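Local coordinates for protein dihydrodipicolinate synthase (Oceanobacillus iheyensis HTE831, PDB 3D0C) that probably catalyses the condensation of pyruvate with aspartate semialdehyde to 4-hydroxy-tetrahydrodipicolinate, an early step of lysine biosynthesis, at residues N131-L136 with L160-G165. The protein carries 1 engineered substitution. Sequence-based numbering, arbitrary orientation.
Sequences NIIEAL and LDKLVG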
loop_
_atom_site.group_PDB
_atom_site.type_symbol
_atom_site.label_atom_id
_atom_site.label_comp_id
_atom_site.label_asym_id
_atom_site.label_seq_id
_atom_site.Cartn_x
_atom_site.Cartn_y
_atom_site.Cartn_z
ATOM N N ASN A 131 -13.398 -1.324 13.926
ATOM C CA ASN A 131 -14.560 -0.723 13.295
ATOM C C ASN A 131 -15.009 -1.543 12.076
ATOM O O ASN A 131 -16.195 -1.599 11.775
ATOM C CB ASN A 131 -14.269 0.722 12.882
ATOM C CG ASN A 131 -14.023 1.632 14.076
ATOM O OD1 ASN A 131 -14.404 1.317 15.210
ATOM N ND2 ASN A 131 -13.396 2.776 13.824
ATOM N N ILE A 132 -14.076 -2.186 11.378
ATOM C CA ILE A 132 -14.462 -2.969 10.216
ATOM C C ILE A 132 -15.149 -4.281 10.618
ATOM O O ILE A 132 -16.244 -4.589 10.133
ATOM C CB ILE A 132 -13.243 -3.238 9.307
ATOM C CG1 ILE A 132 -12.719 -1.898 8.778
ATOM C CG2 ILE A 132 -13.620 -4.176 8.154
ATOM C CD1 ILE A 132 -11.467 -2.007 8.000
ATOM N N ILE A 133 -14.519 -5.030 11.520
ATOM C CA ILE A 133 -15.051 -6.297 11.995
ATOM C C ILE A 133 -16.481 -6.117 12.532
ATOM O O ILE A 133 -17.415 -6.818 12.110
ATOM C CB ILE A 133 -14.162 -6.846 13.125
ATOM C CG1 ILE A 133 -12.747 -7.134 12.600
ATOM C CG2 ILE A 133 -14.781 -8.102 13.728
ATOM C CD1 ILE A 133 -11.770 -7.562 13.653
ATOM N N GLU A 134 -16.635 -5.160 13.449
ATOM C CA GLU A 134 -17.905 -4.860 14.097
ATOM C C GLU A 134 -19.006 -4.467 13.120
ATOM O O GLU A 134 -20.204 -4.597 13.450
ATOM C CB GLU A 134 -17.707 -3.709 15.097
ATOM C CG GLU A 134 -16.807 -4.071 16.275
ATOM C CD GLU A 134 -16.720 -2.929 17.290
ATOM O OE1 GLU A 134 -17.316 -1.845 17.027
ATOM O OE2 GLU A 134 -16.060 -3.108 18.342
ATOM N N ALA A 135 -18.610 -3.968 11.947
ATOM C CA ALA A 135 -19.584 -3.512 10.976
ATOM C C ALA A 135 -20.025 -4.571 9.952
ATOM O O ALA A 135 -20.948 -4.307 9.153
ATOM C CB ALA A 135 -19.056 -2.273 10.245
ATOM N N LEU A 136 -19.405 -5.752 10.017
ATOM C CA LEU A 136 -19.684 -6.851 9.120
ATOM C C LEU A 136 -20.424 -7.969 9.843
ATOM O O LEU A 136 -20.081 -8.348 10.951
ATOM C CB LEU A 136 -18.380 -7.420 8.544
ATOM C CG LEU A 136 -17.569 -6.422 7.705
ATOM C CD1 LEU A 136 -16.270 -7.045 7.153
ATOM C CD2 LEU A 136 -18.431 -5.929 6.532
ATOM N N LEU A 160 -12.452 -10.499 20.408
ATOM C CA LEU A 160 -13.624 -10.271 19.570
ATOM C C LEU A 160 -14.098 -11.566 18.944
ATOM O O LEU A 160 -13.341 -12.225 18.234
ATOM C CB LEU A 160 -13.311 -9.267 18.457
ATOM C CG LEU A 160 -12.890 -7.856 18.880
ATOM C CD1 LEU A 160 -12.569 -7.018 17.652
ATOM C CD2 LEU A 160 -14.008 -7.212 19.689
ATOM N N ASP A 161 -15.351 -11.924 19.199
ATOM C CA ASP A 161 -15.915 -13.143 18.638
ATOM C C ASP A 161 -15.728 -13.240 17.126
ATOM O O ASP A 161 -15.374 -14.304 16.605
ATOM C CB ASP A 161 -17.404 -13.234 18.970
ATOM C CG ASP A 161 -17.656 -13.796 20.353
ATOM O OD1 ASP A 161 -17.178 -14.922 20.616
ATOM O OD2 ASP A 161 -18.320 -13.124 21.175
ATOM N N LYS A 162 -15.945 -12.133 16.421
ATOM C CA LYS A 162 -15.823 -12.134 14.965
ATOM C C LYS A 162 -14.404 -12.321 14.439
ATOM O O LYS A 162 -14.232 -12.742 13.294
ATOM C CB LYS A 162 -16.417 -10.852 14.379
ATOM C CG LYS A 162 -17.916 -10.720 14.590
ATOM C CD LYS A 162 -18.418 -9.411 14.010
ATOM C CE LYS A 162 -19.871 -9.187 14.370
ATOM N NZ LYS A 162 -20.467 -8.009 13.686
ATOM N N LEU A 163 -13.392 -11.992 15.240
ATOM C CA LEU A 163 -12.017 -12.187 14.786
ATOM C C LEU A 163 -11.706 -13.662 15.041
ATOM O O LEU A 163 -11.405 -14.049 16.166
ATOM C CB LEU A 163 -11.049 -11.298 15.564
ATOM C CG LEU A 163 -9.574 -11.451 15.180
ATOM C CD1 LEU A 163 -9.426 -11.268 13.676
ATOM C CD2 LEU A 163 -8.726 -10.428 15.925
ATOM N N VAL A 164 -11.771 -14.471 13.986
ATOM C CA VAL A 164 -11.553 -15.911 14.086
ATOM C C VAL A 164 -10.213 -16.429 13.571
ATOM O O VAL A 164 -9.951 -17.638 13.600
ATOM C CB VAL A 164 -12.660 -16.666 13.337
ATOM C CG1 VAL A 164 -14.014 -16.383 13.987
ATOM C CG2 VAL A 164 -12.676 -16.242 11.880
ATOM N N GLY A 165 -9.369 -15.528 13.084
ATOM C CA GLY A 165 -8.073 -15.957 12.598
ATOM C C GLY A 165 -7.099 -14.840 12.279
ATOM O O GLY A 165 -7.496 -13.694 12.058
#
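The ammonium of Lys162 sits above the plane of the Leu136 peptide carbonyl, 35° out of it, with Lys162 NZ 2.8 Å from Leu136 O and a C=O...N angle of 145°. Lys162 NZ makes a weak second bond to Glu134 O at 3.4 Å, so one ammonium bridges two carbonyls near the C-terminal part of helix 122-135. An extended chain beyond CG carries it there, and Lys162 CD passes 3.4 Å from Ile133 O on the way. Ile133 and Lys162 run side by side but point opposite ways, with Ile133 CG2 pressed to 3.3 Å from Lys162 CB, an unusually close carbon pair. With CG1 anti to the carbonyl carbon (chi1 -63°), Ile133 sends CD1 to Leu160 CD1 at 4.1 Å and to Leu163 CB at 4.3 Å. A methionine in place of Lys162 would probably leave the carbonyls of Leu136 and Glu134 without this donor. Leu160 to Leu163 form a type I turn leading into strand 163-168, which hydrogen-bonds with strand 140-144, Val164 to Ser140 and Gly165 to Ile142. The contact thus joins an outer helix to the start of a barrel strand in the TIM-barrel fold of the DapA family.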